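Local coordinates for glycerophosphodiester phosphodiesterase (Cytophaga hutchinsonii ATCC 33406, PDB 3CH0), which belongs to the glycerophosphoryl diester phosphodiesterase family and adopts a TIM-barrel fold, at residues L40-V45 and I131-E136; H61-M66 and H101-S106; F171-F176 and I191-L196. One frame throughout, in Å; residues are numbered along the deposited sequence.

Contact 1. Residues L40-V45 and I131-E136. With EDO (1,2-ethanediol), chain O.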
loop_
_atom_site.group_PDB
_atom_site.type_symbol
_atom_site.label_atom_id
_atom_site.label_comp_id
_atom_site.label_asym_id
_atom_site.label_seq_id
_atom_site.Cartn_x
_atom_site.Cartn_y
_atom_site.Cartn_z
ATOM N N LEU A 40 -2.081 -7.360 -4.215
ATOM C CA LEU A 40 -1.491 -7.131 -2.897
ATOM C C LEU A 40 -1.172 -5.632 -2.851
ATOM O O LEU A 40 -0.436 -5.140 -3.706
ATOM C CB LEU A 40 -0.217 -7.916 -2.740
ATOM C CG LEU A 40 -0.332 -9.450 -2.953
ATOM C CD1 LEU A 40 1.062 -10.096 -2.834
ATOM C CD2 LEU A 40 -1.282 -10.021 -1.915
ATOM N N GLU A 41 -1.689 -4.956 -1.847
ATOM C CA GLU A 41 -1.438 -3.558 -1.594
ATOM C C GLU A 41 -0.440 -3.443 -0.409
ATOM O O GLU A 41 -0.499 -4.202 0.574
ATOM C CB GLU A 41 -2.741 -2.809 -1.320
ATOM C CG GLU A 41 -2.626 -1.288 -1.209
ATOM C CD GLU A 41 -2.010 -0.776 0.068
ATOM O OE1 GLU A 41 -1.966 -1.456 1.132
ATOM O OE2 GLU A 41 -1.570 0.401 0.086
ATOM N N PHE A 42 0.526 -2.536 -0.494
ATOM C CA PHE A 42 1.554 -2.484 0.526
ATOM C C PHE A 42 2.331 -1.189 0.379
ATOM O O PHE A 42 2.153 -0.447 -0.558
ATOM C CB PHE A 42 2.520 -3.680 0.417
ATOM C CG PHE A 42 3.056 -3.848 -0.975
ATOM C CD1 PHE A 42 2.360 -4.579 -1.920
ATOM C CD2 PHE A 42 4.277 -3.259 -1.363
ATOM C CE1 PHE A 42 2.791 -4.685 -3.206
ATOM C CE2 PHE A 42 4.722 -3.336 -2.664
ATOM C CZ PHE A 42 3.989 -4.057 -3.584
ATOM N N ASP A 43 3.207 -0.940 1.347
ATOM C CA ASP A 43 3.921 0.325 1.538
ATOM C C ASP A 43 5.402 0.054 1.549
ATOM O O ASP A 43 5.837 -0.988 2.028
ATOM C CB ASP A 43 3.515 0.841 2.886
ATOM C CG ASP A 43 2.027 0.935 3.051
ATOM O OD1 ASP A 43 1.437 1.724 2.303
ATOM O OD2 ASP A 43 1.420 0.315 3.961
ATOM N N LEU A 44 6.182 0.992 0.987
ATOM C CA LEU A 44 7.614 0.836 0.834
ATOM C C LEU A 44 8.388 2.002 1.398
ATOM O O LEU A 44 8.027 3.186 1.210
ATOM C CB LEU A 44 8.002 0.666 -0.631
ATOM C CG LEU A 44 7.266 -0.424 -1.425
ATOM C CD1 LEU A 44 7.532 -0.383 -2.932
ATOM C CD2 LEU A 44 7.647 -1.792 -0.848
ATOM N N VAL A 45 9.446 1.625 2.117
ATOM C CA VAL A 45 10.432 2.555 2.693
ATOM C C VAL A 45 11.828 1.990 2.419
ATOM O O VAL A 45 11.955 0.924 1.808
ATOM C CB VAL A 45 10.172 2.882 4.143
ATOM C CG1 VAL A 45 8.691 3.306 4.375
ATOM C CG2 VAL A 45 10.584 1.654 5.028
ATOM N N ILE A 131 -0.971 -12.501 -10.036
ATOM C CA ILE A 131 -1.126 -11.518 -8.936
ATOM C C ILE A 131 -0.643 -10.135 -9.395
ATOM O O ILE A 131 0.343 -9.987 -10.104
ATOM C CB ILE A 131 -0.384 -11.956 -7.642
ATOM C CG1 ILE A 131 -0.742 -11.080 -6.431
ATOM C CG2 ILE A 131 1.155 -11.993 -7.872
ATOM C CD1 ILE A 131 -2.190 -11.185 -5.980
ATOM N N GLN A 132 -1.340 -9.108 -8.937
ATOM C CA GLN A 132 -0.961 -7.733 -9.160
ATOM C C GLN A 132 -0.496 -7.097 -7.838
ATOM O O GLN A 132 -0.782 -7.607 -6.739
ATOM C CB GLN A 132 -2.125 -6.961 -9.815
ATOM C CG GLN A 132 -2.379 -7.427 -11.221
ATOM C CD GLN A 132 -3.612 -6.886 -11.845
ATOM O OE1 GLN A 132 -4.636 -7.582 -11.909
ATOM N NE2 GLN A 132 -3.556 -5.658 -12.316
ATOM N N TYR A 133 0.231 -5.979 -7.967
ATOM C CA TYR A 133 0.856 -5.292 -6.874
ATOM C C TYR A 133 0.449 -3.810 -6.936
ATOM O O TYR A 133 0.440 -3.222 -8.011
ATOM C CB TYR A 133 2.363 -5.364 -7.038
ATOM C CG TYR A 133 2.948 -6.730 -7.093
ATOM C CD1 TYR A 133 3.027 -7.445 -8.308
ATOM C CD2 TYR A 133 3.452 -7.336 -5.961
ATOM C CE1 TYR A 133 3.566 -8.719 -8.341
ATOM C CE2 TYR A 133 4.060 -8.582 -5.989
ATOM C CZ TYR A 133 4.069 -9.302 -7.186
ATOM O OH TYR A 133 4.687 -10.557 -7.157
ATOM N N ASN A 134 0.219 -3.222 -5.762
ATOM C CA ASN A 134 0.005 -1.798 -5.643
ATOM C C ASN A 134 0.885 -1.345 -4.503
ATOM O O ASN A 134 0.553 -1.541 -3.305
ATOM C CB ASN A 134 -1.467 -1.529 -5.366
ATOM C CG ASN A 134 -1.800 -0.052 -5.396
ATOM O OD1 ASN A 134 -0.906 0.774 -5.729
ATOM N ND2 ASN A 134 -2.999 0.314 -4.920
ATOM N N GLY A 135 2.047 -0.781 -4.854
ATOM C CA GLY A 135 3.047 -0.410 -3.873
ATOM C C GLY A 135 3.169 1.068 -3.682
ATOM O O GLY A 135 3.339 1.788 -4.643
ATOM N N GLU A 136 3.136 1.474 -2.411
ATOM C CA GLU A 136 3.115 2.903 -2.040
ATOM C C GLU A 136 4.489 3.402 -1.700
ATOM O O GLU A 136 5.139 2.887 -0.808
ATOM C CB GLU A 136 2.137 3.178 -0.876
ATOM C CG GLU A 136 1.978 4.699 -0.580
ATOM C CD GLU A 136 0.905 5.056 0.379
ATOM O OE1 GLU A 136 0.063 4.212 0.730
ATOM O OE2 GLU A 136 0.957 6.253 0.831
HETATM C C1 EDO O . -7.425 -4.334 -12.500
HETATM O O1 EDO O . -5.993 -4.250 -12.621
HETATM C C2 EDO O . -7.912 -5.733 -12.099
HETATM O O2 EDO O . -7.399 -6.730 -13.008
#
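F42 lies across G135 and beside Y133 where two neighbouring parallel strands of the TIM barrel pair. The segment axes approach to 4.5 Å at 32°. Five backbone hydrogen bonds alternate along the seam, from L40 N to Q132 O (2.8 Å) through to L44 N and E136 O, so the register L40–Y133 to D43–E136 is unambiguous.

The F42 side chain can be traced outward. From CB, a chi1 of 51° tucks CG over the main chain, which folds the ring back over the partner strand. F42 CD1 lies 3.8 Å from N134 O, and F42 CE1 meets CD2 of Y133 at 3.9 Å. F42 CE2 comes to 3.6 Å from G135 CA, with F42 CD2 and CZ also close to that carbon. N134 O and G135 CA thus share one ring face; G135 CA, 24° off the normal of the F42 ring, makes a CH-pi contact. In the ring plane, Y133 CB and L44 CD2 sit at the edge. L120 and A124 of helix 117-127 pack against the sheet face that bears F42, L40 and Y133.

The opposite face of the sheet carries E41, N134, D43 and E136, whose polar ends turn to other partners: E41 to Q174 and R15, N134 to Q12, D43 to N24, and E136 to K138 and a bound citric acid. D43 OD1 and E136 OE1 are 3.2 Å apart, yet both are acceptors and do not bond to each other. At the strand's start, the Q132 amide uses both ends on one 1,2-ethanediol: OE1 accepts from O2, and NE2 donates to O1 at 2.8 Å.

Contact 2. Residues H61-M66 and H101-S106. With EDO (1,2-ethanediol), chain P; EDO (1,2-ethanediol), chain M.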
loop_
_atom_site.group_PDB
_atom_site.type_symbol
_atom_site.label_atom_id
_atom_site.label_comp_id
_atom_site.label_asym_id
_atom_site.label_seq_id
_atom_site.Cartn_x
_atom_site.Cartn_y
_atom_site.Cartn_z
ATOM N N HIS A 61 6.238 1.633 14.364
ATOM C CA HIS A 61 5.052 2.253 14.892
ATOM C C HIS A 61 4.629 1.604 16.188
ATOM O O HIS A 61 4.614 0.348 16.317
ATOM C CB HIS A 61 3.906 2.169 13.847
ATOM C CG HIS A 61 2.813 3.159 14.067
ATOM N ND1 HIS A 61 1.867 3.027 15.058
ATOM C CD2 HIS A 61 2.475 4.275 13.368
ATOM C CE1 HIS A 61 1.014 4.032 14.982
ATOM N NE2 HIS A 61 1.379 4.825 13.987
ATOM N N HIS A 62 4.168 2.422 17.127
ATOM C CA HIS A 62 3.724 1.858 18.422
ATOM C C HIS A 62 2.499 0.915 18.337
ATOM O O HIS A 62 2.285 0.075 19.242
ATOM C CB HIS A 62 3.425 2.994 19.421
ATOM C CG HIS A 62 2.104 3.645 19.234
ATOM N ND1 HIS A 62 1.885 4.629 18.290
ATOM C CD2 HIS A 62 0.934 3.487 19.888
ATOM C CE1 HIS A 62 0.630 5.026 18.352
ATOM N NE2 HIS A 62 0.036 4.366 19.327
ATOM N N GLU A 63 1.668 0.995 17.285
ATOM C CA GLU A 63 0.506 0.180 17.279
ATOM C C GLU A 63 0.883 -1.253 17.026
ATOM O O GLU A 63 0.107 -2.154 17.393
ATOM C CB GLU A 63 -0.525 0.653 16.250
ATOM C CG GLU A 63 -1.190 1.923 16.712
ATOM C CD GLU A 63 -2.303 2.367 15.765
ATOM O OE1 GLU A 63 -2.064 2.378 14.537
ATOM O OE2 GLU A 63 -3.426 2.685 16.226
ATOM N N ILE A 64 2.038 -1.464 16.397
ATOM C CA ILE A 64 2.375 -2.812 15.935
ATOM C C ILE A 64 3.629 -3.413 16.552
ATOM O O ILE A 64 3.883 -4.641 16.392
ATOM C CB ILE A 64 2.486 -2.857 14.378
ATOM C CG1 ILE A 64 3.678 -2.024 13.865
ATOM C CG2 ILE A 64 1.159 -2.410 13.732
ATOM C CD1 ILE A 64 3.980 -2.150 12.327
ATOM N N THR A 65 4.453 -2.570 17.185
ATOM C CA THR A 65 5.816 -2.943 17.544
ATOM C C THR A 65 5.919 -3.071 19.080
ATOM O O THR A 65 5.778 -2.118 19.804
ATOM C CB THR A 65 6.884 -1.920 17.065
ATOM O OG1 THR A 65 6.693 -1.605 15.674
ATOM C CG2 THR A 65 8.268 -2.495 17.267
HETATM N N MSE A 66 6.180 -4.293 19.546
HETATM C CA MSE A 66 6.339 -4.494 20.992
HETATM C C MSE A 66 7.497 -3.732 21.613
HETATM O O MSE A 66 7.327 -3.080 22.629
HETATM C CB MSE A 66 6.524 -6.002 21.274
HETATM C CG MSE A 66 6.513 -6.345 22.753
HETATM SE SE MSE A 66 4.692 -6.304 23.283
HETATM C CE MSE A 66 4.370 -7.997 22.402
ATOM N N HIS A 101 -3.049 -4.810 18.238
ATOM C CA HIS A 101 -3.374 -3.593 17.521
ATOM C C HIS A 101 -4.708 -3.065 18.032
ATOM O O HIS A 101 -5.728 -3.700 17.813
ATOM C CB HIS A 101 -3.439 -3.870 15.995
ATOM C CG HIS A 101 -3.402 -2.618 15.173
ATOM N ND1 HIS A 101 -4.081 -1.462 15.536
ATOM C CD2 HIS A 101 -2.736 -2.322 14.031
ATOM C CE1 HIS A 101 -3.851 -0.528 14.623
ATOM N NE2 HIS A 101 -3.013 -1.012 13.718
ATOM N N PRO A 102 -4.685 -1.876 18.672
ATOM C CA PRO A 102 -5.899 -1.334 19.293
ATOM C C PRO A 102 -7.065 -1.173 18.309
ATOM O O PRO A 102 -8.237 -1.225 18.708
ATOM C CB PRO A 102 -5.457 0.039 19.817
ATOM C CG PRO A 102 -3.977 0.069 19.805
ATOM C CD PRO A 102 -3.527 -0.973 18.797
ATOM N N ARG A 103 -6.755 -1.004 17.010
ATOM C CA ARG A 103 -7.802 -0.793 16.019
ATOM C C ARG A 103 -8.189 -2.010 15.195
ATOM O O ARG A 103 -9.143 -1.940 14.407
ATOM C CB ARG A 103 -7.421 0.391 15.119
ATOM C CG ARG A 103 -7.071 1.668 15.908
ATOM C CD ARG A 103 -6.923 2.856 15.008
ATOM N NE ARG A 103 -5.596 2.813 14.383
ATOM C CZ ARG A 103 -5.333 2.804 13.077
ATOM N NH1 ARG A 103 -6.296 2.912 12.185
ATOM N NH2 ARG A 103 -4.078 2.750 12.684
ATOM N N PHE A 104 -7.481 -3.146 15.397
ATOM C CA PHE A 104 -7.747 -4.403 14.711
ATOM C C PHE A 104 -7.635 -5.529 15.721
ATOM O O PHE A 104 -6.729 -6.346 15.688
ATOM C CB PHE A 104 -6.796 -4.599 13.508
ATOM C CG PHE A 104 -6.919 -3.485 12.521
ATOM C CD1 PHE A 104 -7.962 -3.519 11.586
ATOM C CD2 PHE A 104 -6.116 -2.342 12.605
ATOM C CE1 PHE A 104 -8.160 -2.484 10.728
ATOM C CE2 PHE A 104 -6.365 -1.288 11.755
ATOM C CZ PHE A 104 -7.395 -1.374 10.821
ATOM N N LYS A 105 -8.608 -5.554 16.623
ATOM C CA LYS A 105 -8.516 -6.415 17.775
ATOM C C LYS A 105 -8.674 -7.883 17.406
ATOM O O LYS A 105 -8.202 -8.741 18.147
ATOM C CB LYS A 105 -9.526 -5.958 18.861
ATOM C CG LYS A 105 -9.083 -4.707 19.601
ATOM C CD LYS A 105 -7.635 -4.781 20.096
ATOM N N SER A 106 -9.272 -8.198 16.277
ATOM C CA SER A 106 -9.374 -9.584 15.845
ATOM C C SER A 106 -8.183 -10.050 14.985
ATOM O O SER A 106 -8.115 -11.201 14.548
ATOM C CB SER A 106 -10.719 -9.825 15.134
ATOM O OG SER A 106 -10.658 -9.533 13.750
HETATM C C1 EDO P . -11.632 -4.714 14.885
HETATM O O1 EDO P . -11.436 -6.044 15.401
HETATM C C2 EDO P . -11.780 -3.685 15.997
HETATM O O2 EDO P . -10.594 -3.606 16.808
HETATM C C1 EDO M . 6.957 -4.404 26.616
HETATM O O1 EDO M . 7.566 -4.012 25.384
HETATM C C2 EDO M . 8.090 -4.612 27.616
HETATM O O2 EDO M . 8.874 -3.398 27.813
#
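E63 and H101 bring their CA atoms to 5.4 Å where two irregular loops meet, one of them folded into a type I beta turn from H101 to F104 and closed by F104 N to H101 O. This is a loop-to-loop contact about 17 Å from the centre of the chain, joining the stretch after strand 52-54 to the one before helix 117-127.

A side-on salt bridge dominates it. R103 NH2 donates to E63 OE1 at 2.8 Å and R103 NE to E63 OE2, also at 2.8 Å, each nearly straight and each using the syn lone pair of its oxygen. These two bonds make the grip two-pronged, and carboxylate and guanidinium planes 14° apart fit it. The R103 chain bends at chi3 (-80°), which turns the guanidinium back toward E63.

Beside the salt bridge the H101 ring is sandwiched. E63 CB sits over one face, 4.0 Å from the ring centroid, a CH-pi contact; on the opposite face F104 CD2 rests over the ring centre. I64 CG2 comes obliquely to H101 CD2, 3.9 Å away, and E63 OE1 lies close to H101 CE1. The ring's ND1 accepts from R103 N (3.1 Å), which helps to hold its rotation, though the donor is tilted from the ring plane. H61 offers the in-plane counterpart in its own loop: its ND1 accepts from E63 N at 3.0 Å and so helps to place E63.

R103 NH1 goes to a bound glycerol, and K105 N and S106 N hold a 1,2-ethanediol. With both carboxylate oxygens engaged by one guanidinium, the charges of E63 and R103 are probably largely balanced between the two loops, while the histidines probably help to order the backbone that carries them.

Contact 3. Residues F171-F176 and I191-L196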
loop_
_atom_site.group_PDB
_atom_site.type_symbol
_atom_site.label_atom_id
_atom_site.label_comp_id
_atom_site.label_asym_id
_atom_site.label_seq_id
_atom_site.Cartn_x
_atom_site.Cartn_y
_atom_site.Cartn_z
ATOM N N PHE A 171 2.288 -4.224 -11.985
ATOM C CA PHE A 171 2.667 -3.347 -10.906
ATOM C C PHE A 171 2.028 -1.979 -11.057
ATOM O O PHE A 171 2.062 -1.365 -12.129
ATOM C CB PHE A 171 4.183 -3.140 -10.818
ATOM C CG PHE A 171 4.611 -2.811 -9.417
ATOM C CD1 PHE A 171 4.549 -1.491 -8.958
ATOM C CD2 PHE A 171 4.995 -3.801 -8.519
ATOM C CE1 PHE A 171 4.852 -1.205 -7.589
ATOM C CE2 PHE A 171 5.316 -3.481 -7.220
ATOM C CZ PHE A 171 5.253 -2.208 -6.779
ATOM N N THR A 172 1.422 -1.479 -9.975
ATOM C CA THR A 172 1.032 -0.069 -9.885
ATOM C C THR A 172 1.773 0.584 -8.760
ATOM O O THR A 172 1.874 -0.003 -7.688
ATOM C CB THR A 172 -0.497 0.071 -9.611
ATOM O OG1 THR A 172 -1.206 -0.637 -10.644
ATOM C CG2 THR A 172 -0.949 1.532 -9.554
ATOM N N LEU A 173 2.326 1.765 -9.014
ATOM C CA LEU A 173 3.078 2.529 -8.027
ATOM C C LEU A 173 2.129 3.638 -7.562
ATOM O O LEU A 173 1.644 4.423 -8.378
ATOM C CB LEU A 173 4.350 3.140 -8.636
ATOM C CG LEU A 173 5.364 3.744 -7.690
ATOM C CD1 LEU A 173 4.826 5.030 -7.016
ATOM C CD2 LEU A 173 5.952 2.691 -6.697
ATOM N N GLN A 174 1.845 3.661 -6.266
ATOM C CA GLN A 174 0.921 4.634 -5.710
ATOM C C GLN A 174 1.645 5.570 -4.798
ATOM O O GLN A 174 2.661 5.239 -4.194
ATOM C CB GLN A 174 -0.244 4.010 -4.952
ATOM C CG GLN A 174 0.204 3.144 -3.805
ATOM C CD GLN A 174 -0.899 2.424 -3.020
ATOM O OE1 GLN A 174 -2.045 2.896 -2.949
ATOM N NE2 GLN A 174 -0.502 1.344 -2.296
ATOM N N SER A 175 1.192 6.826 -4.741
ATOM C CA SER A 175 1.764 7.748 -3.778
ATOM C C SER A 175 0.849 8.933 -3.547
ATOM O O SER A 175 0.107 9.342 -4.433
ATOM C CB SER A 175 3.151 8.268 -4.212
ATOM O OG SER A 175 3.841 8.904 -3.162
ATOM N N PHE A 176 0.947 9.490 -2.332
ATOM C CA PHE A 176 0.384 10.810 -2.079
ATOM C C PHE A 176 1.285 11.914 -2.599
ATOM O O PHE A 176 0.833 13.105 -2.703
ATOM C CB PHE A 176 0.244 11.057 -0.575
ATOM C CG PHE A 176 -0.894 10.350 0.061
ATOM C CD1 PHE A 176 -2.179 10.858 -0.003
ATOM C CD2 PHE A 176 -0.703 9.212 0.772
ATOM C CE1 PHE A 176 -3.232 10.205 0.586
ATOM C CE2 PHE A 176 -1.774 8.577 1.385
ATOM C CZ PHE A 176 -3.044 9.062 1.244
ATOM N N ILE A 191 5.237 2.010 -16.002
ATOM C CA ILE A 191 4.667 1.529 -14.746
ATOM C C ILE A 191 3.439 2.354 -14.398
ATOM O O ILE A 191 3.501 3.566 -14.335
ATOM C CB ILE A 191 5.673 1.581 -13.619
ATOM C CG1 ILE A 191 6.866 0.669 -13.929
ATOM C CG2 ILE A 191 4.980 1.249 -12.244
ATOM C CD1 ILE A 191 8.017 0.847 -12.941
ATOM N N LYS A 192 2.291 1.694 -14.308
ATOM C CA LYS A 192 1.015 2.338 -14.005
ATOM C C LYS A 192 1.121 3.103 -12.673
ATOM O O LYS A 192 1.750 2.587 -11.764
ATOM C CB LYS A 192 -0.119 1.340 -13.871
ATOM C CG LYS A 192 -0.575 0.720 -15.189
ATOM C CD LYS A 192 -1.809 -0.197 -15.020
ATOM C CE LYS A 192 -1.525 -1.454 -14.163
ATOM N NZ LYS A 192 -0.503 -2.360 -14.725
ATOM N N LEU A 193 0.518 4.302 -12.589
ATOM C CA LEU A 193 0.530 5.076 -11.360
ATOM C C LEU A 193 -0.864 5.231 -10.803
ATOM O O LEU A 193 -1.847 5.422 -11.535
ATOM C CB LEU A 193 1.170 6.427 -11.614
ATOM C CG LEU A 193 2.581 6.419 -12.171
ATOM C CD1 LEU A 193 3.075 7.866 -12.357
ATOM C CD2 LEU A 193 3.543 5.639 -11.258
ATOM N N SER A 194 -0.929 5.235 -9.466
ATOM C CA SER A 194 -2.092 5.579 -8.745
ATOM C C SER A 194 -1.870 6.806 -7.848
ATOM O O SER A 194 -0.911 6.877 -7.045
ATOM C CB SER A 194 -2.501 4.397 -7.855
ATOM O OG SER A 194 -3.599 4.790 -6.988
ATOM N N TYR A 195 -2.784 7.784 -7.988
ATOM C CA TYR A 195 -2.725 8.998 -7.262
ATOM C C TYR A 195 -3.629 8.940 -6.022
ATOM O O TYR A 195 -4.853 8.865 -6.101
ATOM C CB TYR A 195 -3.250 10.095 -8.217
ATOM C CG TYR A 195 -3.353 11.491 -7.711
ATOM C CD1 TYR A 195 -2.444 12.002 -6.785
ATOM C CD2 TYR A 195 -4.252 12.365 -8.309
ATOM C CE1 TYR A 195 -2.506 13.344 -6.380
ATOM C CE2 TYR A 195 -4.329 13.676 -7.935
ATOM C CZ TYR A 195 -3.457 14.175 -6.997
ATOM O OH TYR A 195 -3.464 15.510 -6.583
ATOM N N LEU A 196 -2.961 8.891 -4.877
ATOM C CA LEU A 196 -3.603 8.871 -3.589
ATOM C C LEU A 196 -3.967 10.284 -3.175
ATOM O O LEU A 196 -3.142 11.197 -3.226
ATOM C CB LEU A 196 -2.714 8.253 -2.519
ATOM C CG LEU A 196 -2.460 6.768 -2.644
ATOM C CD1 LEU A 196 -1.294 6.262 -1.770
ATOM C CD2 LEU A 196 -3.765 6.045 -2.268
HETATM O O HOH W 1 2.210 -1.256 -14.765
HETATM O O HOH W 2 -3.984 3.239 -4.828
HETATM O O HOH W 3 -1.913 13.608 -2.769
#
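L173 O accepts a hydrogen bond from S194 N at 2.9 Å, with a weaker C-H...O contact from L193 CA at 3.2 Å. Three more backbone hydrogen bonds continue the parallel pairing: L173 N to K192 O, S175 N to S194 O, and L196 N to S175 O. The segment axes run 28° apart, and helix 178-187 connects the strands, making a beta-alpha-beta unit of the TIM barrel.

L173 and L193 face that helix: L173 CB meets L193 CD2 at 3.7 Å, and M184 covers both. The other face holds Q174 and S194. A chi1 of 59° stands Q174 CG above its own main chain, and the side chain then runs extended, bringing Q174 OE1 alongside the L196 methyls, 3.6 Å from L196 CD1. A water donates to Q174 OE1 at 2.7 Å and also bonds S194 OG, while NE2 goes to E41.

Past the strand end, F176 lays one ring face on L196: L196 CB stands 3.6 Å from the F176 centroid, 9° off the normal, a CH-pi contact. A further water donates to F176 O and to L196 O, the latter at 2.7 Å.

The two faces therefore differ in chemistry: the L173, I191 and L193 side chains pack on M184 of the helix, whereas on the opposite side the buried amide of Q174 has its polar atoms satisfied by water and E41.

How the contacts relate
From the N terminus, contact 1 pairs strand 39-46 with strand 132-137 and so closes a loop of 85 residues. Contact 2 falls within that loop: it joins 61-66 to 101-106, ties together the peripheral excursion between the two strands, and does not touch contact 1, the nearest atoms being about 9 Å away. Contact 3 follows in series, closing a short loop over helix 178-187. It abuts contact 1 in the same sheet, since strands 132-137 and 171-175 are neighbours, and Y133 O and T172 N probably bond at 2.8 Å. Contacts 1 and 3 thus build the barrel wall, while contact 2 lies on the opposite side of the chain's centre from contact 3.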